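Local coordinates for protein citrate synthase (Thermotoga maritima, PDB 2P2W) that probably catalyses the condensation of oxaloacetate with acetyl-CoA and water to citrate and CoA, as a citrate synthase of the tricarboxylic acid cycle, at residues N179-F183 / R325-W329; L263-L267 / Y302-L306. All coordinates share one frame; numbering follows the deposited sequence.

Contact 1 (N179-F183 / R325-W329); sequences NASTF and RVVGW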
loop_
_atom_site.group_PDB
_atom_site.type_symbol
_atom_site.label_atom_id
_atom_site.label_comp_id
_atom_site.label_asym_id
_atom_site.label_seq_id
_atom_site.Cartn_x
_atom_site.Cartn_y
_atom_site.Cartn_z
ATOM N N ASN A 179 -6.459 -11.366 4.483
ATOM C CA ASN A 179 -7.254 -10.887 3.363
ATOM C C ASN A 179 -6.365 -9.923 2.578
ATOM O O ASN A 179 -5.268 -9.583 3.024
ATOM C CB ASN A 179 -8.509 -10.185 3.886
ATOM C CG ASN A 179 -8.191 -9.152 4.942
ATOM O OD1 ASN A 179 -7.831 -8.019 4.631
ATOM N ND2 ASN A 179 -8.301 -9.548 6.205
ATOM N N ALA A 180 -6.828 -9.480 1.416
ATOM C CA ALA A 180 -6.036 -8.586 0.573
ATOM C C ALA A 180 -5.463 -7.344 1.258
ATOM O O ALA A 180 -4.291 -7.028 1.065
ATOM C CB ALA A 180 -6.844 -8.175 -0.656
ATOM N N SER A 181 -6.269 -6.633 2.044
ATOM C CA SER A 181 -5.763 -5.426 2.701
ATOM C C SER A 181 -4.763 -5.754 3.814
ATOM O O SER A 181 -3.750 -5.070 3.964
ATOM C CB SER A 181 -6.918 -4.563 3.240
ATOM O OG SER A 181 -7.677 -5.225 4.241
ATOM N N THR A 182 -5.037 -6.795 4.594
ATOM C CA THR A 182 -4.104 -7.190 5.652
ATOM C C THR A 182 -2.807 -7.654 4.987
ATOM O O THR A 182 -1.707 -7.377 5.474
ATOM C CB THR A 182 -4.675 -8.341 6.519
ATOM O OG1 THR A 182 -5.764 -7.842 7.308
ATOM C CG2 THR A 182 -3.597 -8.924 7.448
ATOM N N PHE A 183 -2.934 -8.343 3.857
ATOM C CA PHE A 183 -1.754 -8.831 3.153
ATOM C C PHE A 183 -0.925 -7.665 2.613
ATOM O O PHE A 183 0.306 -7.704 2.655
ATOM C CB PHE A 183 -2.161 -9.768 2.014
ATOM C CG PHE A 183 -1.001 -10.499 1.389
ATOM C CD1 PHE A 183 -0.036 -11.111 2.189
ATOM C CD2 PHE A 183 -0.893 -10.605 0.010
ATOM C CE1 PHE A 183 1.019 -11.821 1.621
ATOM C CE2 PHE A 183 0.162 -11.316 -0.573
ATOM C CZ PHE A 183 1.118 -11.924 0.239
ATOM N N ARG A 325 -11.204 -2.440 10.917
ATOM C CA ARG A 325 -10.136 -3.343 10.452
ATOM C C ARG A 325 -8.710 -2.812 10.721
ATOM O O ARG A 325 -7.735 -3.552 10.728
ATOM C CB ARG A 325 -10.331 -3.577 8.953
ATOM C CG ARG A 325 -9.304 -4.552 8.378
ATOM C CD ARG A 325 -9.252 -5.865 9.168
ATOM N NE ARG A 325 -10.555 -6.536 9.140
ATOM C CZ ARG A 325 -10.864 -7.237 8.032
ATOM N NH1 ARG A 325 -10.010 -7.303 7.028
ATOM N NH2 ARG A 325 -12.038 -7.871 7.958
ATOM N N VAL A 326 -8.550 -1.517 10.988
ATOM C CA VAL A 326 -7.223 -0.988 11.288
ATOM C C VAL A 326 -6.655 -1.726 12.505
ATOM O O VAL A 326 -5.439 -1.894 12.627
ATOM C CB VAL A 326 -7.260 0.549 11.549
ATOM C CG1 VAL A 326 -8.070 0.860 12.795
ATOM C CG2 VAL A 326 -5.840 1.088 11.672
ATOM N N VAL A 327 -7.543 -2.176 13.395
ATOM C CA VAL A 327 -7.132 -2.928 14.581
ATOM C C VAL A 327 -6.483 -4.244 14.137
ATOM O O VAL A 327 -5.403 -4.613 14.608
ATOM C CB VAL A 327 -8.346 -3.253 15.494
ATOM C CG1 VAL A 327 -7.897 -4.074 16.699
ATOM C CG2 VAL A 327 -9.008 -1.963 15.959
ATOM N N GLY A 328 -7.150 -4.949 13.228
ATOM C CA GLY A 328 -6.616 -6.205 12.736
ATOM C C GLY A 328 -5.343 -6.009 11.929
ATOM O O GLY A 328 -4.385 -6.774 12.071
ATOM N N TRP A 329 -5.334 -4.992 11.071
ATOM C CA TRP A 329 -4.161 -4.704 10.249
ATOM C C TRP A 329 -2.924 -4.517 11.128
ATOM O O TRP A 329 -1.897 -5.155 10.909
ATOM C CB TRP A 329 -4.358 -3.426 9.427
ATOM C CG TRP A 329 -5.355 -3.512 8.295
ATOM C CD1 TRP A 329 -5.733 -4.635 7.605
ATOM C CD2 TRP A 329 -6.037 -2.413 7.676
ATOM N NE1 TRP A 329 -6.607 -4.299 6.595
ATOM C CE2 TRP A 329 -6.810 -2.943 6.616
ATOM C CE3 TRP A 329 -6.067 -1.030 7.913
ATOM C CZ2 TRP A 329 -7.608 -2.136 5.792
ATOM C CZ3 TRP A 329 -6.860 -0.228 7.092
ATOM C CH2 TRP A 329 -7.620 -0.785 6.044
#

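Contact 2 (L263-L267 / Y302-L306); sequences LKRVL and YSSVL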
loop_
_atom_site.group_PDB
_atom_site.type_symbol
_atom_site.label_atom_id
_atom_site.label_comp_id
_atom_site.label_asym_id
_atom_site.label_seq_id
_atom_site.Cartn_x
_atom_site.Cartn_y
_atom_site.Cartn_z
ATOM N N LEU A 263 -25.199 -9.731 10.860
ATOM C CA LEU A 263 -25.749 -8.464 10.391
ATOM C C LEU A 263 -27.115 -8.617 9.726
ATOM O O LEU A 263 -27.928 -7.699 9.769
ATOM C CB LEU A 263 -24.774 -7.771 9.432
ATOM C CG LEU A 263 -23.467 -7.300 10.084
ATOM C CD1 LEU A 263 -22.585 -6.641 9.039
ATOM C CD2 LEU A 263 -23.772 -6.324 11.214
ATOM N N LYS A 264 -27.372 -9.762 9.103
ATOM C CA LYS A 264 -28.678 -9.963 8.487
ATOM C C LYS A 264 -29.729 -9.978 9.596
ATOM O O LYS A 264 -30.824 -9.436 9.437
ATOM C CB LYS A 264 -28.735 -11.282 7.710
ATOM C CG LYS A 264 -30.032 -11.447 6.931
ATOM C CD LYS A 264 -30.121 -12.796 6.240
ATOM C CE LYS A 264 -31.425 -12.908 5.458
ATOM N NZ LYS A 264 -31.571 -14.254 4.843
ATOM N N ARG A 265 -29.386 -10.589 10.728
ATOM C CA ARG A 265 -30.308 -10.655 11.853
ATOM C C ARG A 265 -30.530 -9.258 12.425
ATOM O O ARG A 265 -31.645 -8.902 12.809
ATOM C CB ARG A 265 -29.766 -11.589 12.943
ATOM C CG ARG A 265 -30.717 -11.746 14.125
ATOM C CD ARG A 265 -30.268 -12.828 15.107
ATOM N NE ARG A 265 -28.987 -12.519 15.735
ATOM C CZ ARG A 265 -27.816 -13.019 15.349
ATOM N NH1 ARG A 265 -27.749 -13.864 14.327
ATOM N NH2 ARG A 265 -26.708 -12.672 15.990
ATOM N N VAL A 266 -29.463 -8.468 12.488
ATOM C CA VAL A 266 -29.557 -7.104 12.998
ATOM C C VAL A 266 -30.583 -6.326 12.177
ATOM O O VAL A 266 -31.477 -5.677 12.726
ATOM C CB VAL A 266 -28.196 -6.390 12.906
ATOM C CG1 VAL A 266 -28.360 -4.906 13.190
ATOM C CG2 VAL A 266 -27.214 -7.022 13.888
ATOM N N LEU A 267 -30.448 -6.396 10.857
ATOM C CA LEU A 267 -31.366 -5.703 9.962
ATOM C C LEU A 267 -32.788 -6.253 10.083
ATOM O O LEU A 267 -33.760 -5.496 10.082
ATOM C CB LEU A 267 -30.873 -5.824 8.519
ATOM C CG LEU A 267 -29.588 -5.038 8.229
ATOM C CD1 LEU A 267 -28.992 -5.453 6.884
ATOM C CD2 LEU A 267 -29.905 -3.553 8.242
ATOM N N TYR A 302 -24.662 -7.079 3.733
ATOM C CA TYR A 302 -25.466 -6.509 4.800
ATOM C C TYR A 302 -24.837 -5.371 5.587
ATOM O O TYR A 302 -25.554 -4.549 6.156
ATOM C CB TYR A 302 -25.922 -7.626 5.738
ATOM C CG TYR A 302 -26.828 -8.613 5.040
ATOM C CD1 TYR A 302 -28.055 -8.204 4.507
ATOM C CD2 TYR A 302 -26.453 -9.947 4.886
ATOM C CE1 TYR A 302 -28.882 -9.097 3.839
ATOM C CE2 TYR A 302 -27.273 -10.853 4.221
ATOM C CZ TYR A 302 -28.485 -10.423 3.699
ATOM O OH TYR A 302 -29.291 -11.313 3.029
ATOM N N SER A 303 -23.511 -5.312 5.638
ATOM C CA SER A 303 -22.873 -4.216 6.356
ATOM C C SER A 303 -23.234 -2.918 5.634
ATOM O O SER A 303 -23.533 -1.905 6.272
ATOM C CB SER A 303 -21.349 -4.383 6.385
ATOM O OG SER A 303 -20.791 -4.222 5.094
ATOM N N SER A 304 -23.216 -2.959 4.304
ATOM C CA SER A 304 -23.544 -1.779 3.505
ATOM C C SER A 304 -24.981 -1.326 3.759
ATOM O O SER A 304 -25.243 -0.130 3.895
ATOM C CB SER A 304 -23.347 -2.059 2.008
ATOM O OG SER A 304 -24.258 -3.030 1.526
ATOM N N VAL A 305 -25.910 -2.276 3.828
ATOM C CA VAL A 305 -27.308 -1.925 4.075
ATOM C C VAL A 305 -27.461 -1.309 5.468
ATOM O O VAL A 305 -28.178 -0.321 5.644
ATOM C CB VAL A 305 -28.235 -3.162 3.931
ATOM C CG1 VAL A 305 -29.670 -2.790 4.302
ATOM C CG2 VAL A 305 -28.200 -3.663 2.485
ATOM N N LEU A 306 -26.776 -1.875 6.457
ATOM C CA LEU A 306 -26.851 -1.333 7.809
ATOM C C LEU A 306 -26.309 0.095 7.851
ATOM O O LEU A 306 -26.947 0.990 8.410
ATOM C CB LEU A 306 -26.068 -2.208 8.796
ATOM C CG LEU A 306 -26.024 -1.680 10.239
ATOM C CD1 LEU A 306 -27.444 -1.581 10.781
ATOM C CD2 LEU A 306 -25.180 -2.595 11.124
#

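Contact 1 (N179-F183 / R325-W329)
The capped N-terminus of helix 180-189 meets the side of helix 317-337 through Ser181 and Trp329, beside a bound citrate anion. Trp329 NE1 donates to Ser181 OG at 2.7 Å. Ser181 OG lies near the indole plane, but the N-H...O angle of 147° makes the bond somewhat bent. CG of Trp329 stands opposite the carbonyl carbon (chi1 -71°), and this swings the N-H edge of the ring to the helix end. Thr182 OG1 meets the same edge, 3.2 Å from Trp329 CD1. Ser181 OG in turn donates to Asn179 OD1 at 2.8 Å, so the two bonds run in series, from indole to hydroxyl to amide oxygen. Asn179 is the N-cap. Its OD1 also accepts from Thr182 N at 3.1 Å, with that donor well above the carbonyl plane, and two bonds therefore grip this buried oxygen. Arg325 CG lies over one face of the indole, toward the rim. An alanine in place of Trp329 would probably leave Ser181 OG without its indole donor and open a gap beside Arg325 CG. The bent Arg325 chain carries its NH1 to within 2.9 Å of Asn179 ND2, two donors that do not bond, with their planes 51° apart. The guanidinium is held elsewhere: NE donates to Leu173 O, and NH2 binds the citrate, which probably came from the crystallisation liquor. Asn179 ND2 is satisfied by Gln176 O. The side chain of Asn179 is about 7 Å from that of His250, a predicted active-site residue. His211 bonds Ser181 N at the capped helix end, and Arg344 of the second subunit packs on Asn179. Helix 195-207 packs on the indole through Ala202, Leu203 and Leu206.

Contact 2 (L263-L267 / Y302-L306)
The Tyr302 ring has the aliphatic chain of Lys264 over one face. Lys264 CB sits 3.9 Å from the ring centroid and 16° off its normal, a CH-pi contact. The two side chains run alongside each other in the same direction. With chi1 at -174°, the Lys264 chain leaves its backbone N on the far side and runs on extended, which brings Lys264 CE to 3.6 Å from Tyr302 OH. Leu267 CD1 meets the ring obliquely, 3.8 Å from Tyr302 CD1, and also touches Val305 CG1. The other methyl, Leu267 CD2, rests on Leu306 CA at 3.8 Å. Leu263 CD1 reaches Ser303 CA at 3.6 Å, while Leu263 CD2 meets Leu306 CD2 with the two side chains nearly perpendicular. The short helix axes approach to 9.3 Å at 32°. Phe277 of helix 275-289 touches Tyr302, Lys264 and Leu267. From helix 163-173, Leu172 touches Leu263, Leu165 touches Val266 and Ala169 touches Leu306. No hydrogen bond joins the two segments, so apolar contact holds them together. The polar ends turn to Glu284 instead: Tyr302 OH bonds its OE1, and Lys264 NZ makes a long, weak ion pair with the same atom.

The centre of contact 1 is about 7 Å from the centre of the chain, that of contact 2 about 15 Å. All touching residues of contact 1 are buried; in contact 2 all but the partly exposed Lys264 are. Their four segments sit on four different helices. Helices 299-309 and 317-337 are consecutive in the chain, and contact 2 is nested in the loop that contact 1 closes. The two contact centres are about 21 Å apart, with no touch. Contact 1 is polar, beside the citrate anion and reached by the second subunit. Contact 2 is a nonpolar helix pair within one subunit, although Ser303 lies near the predicted active-site residue Asp300.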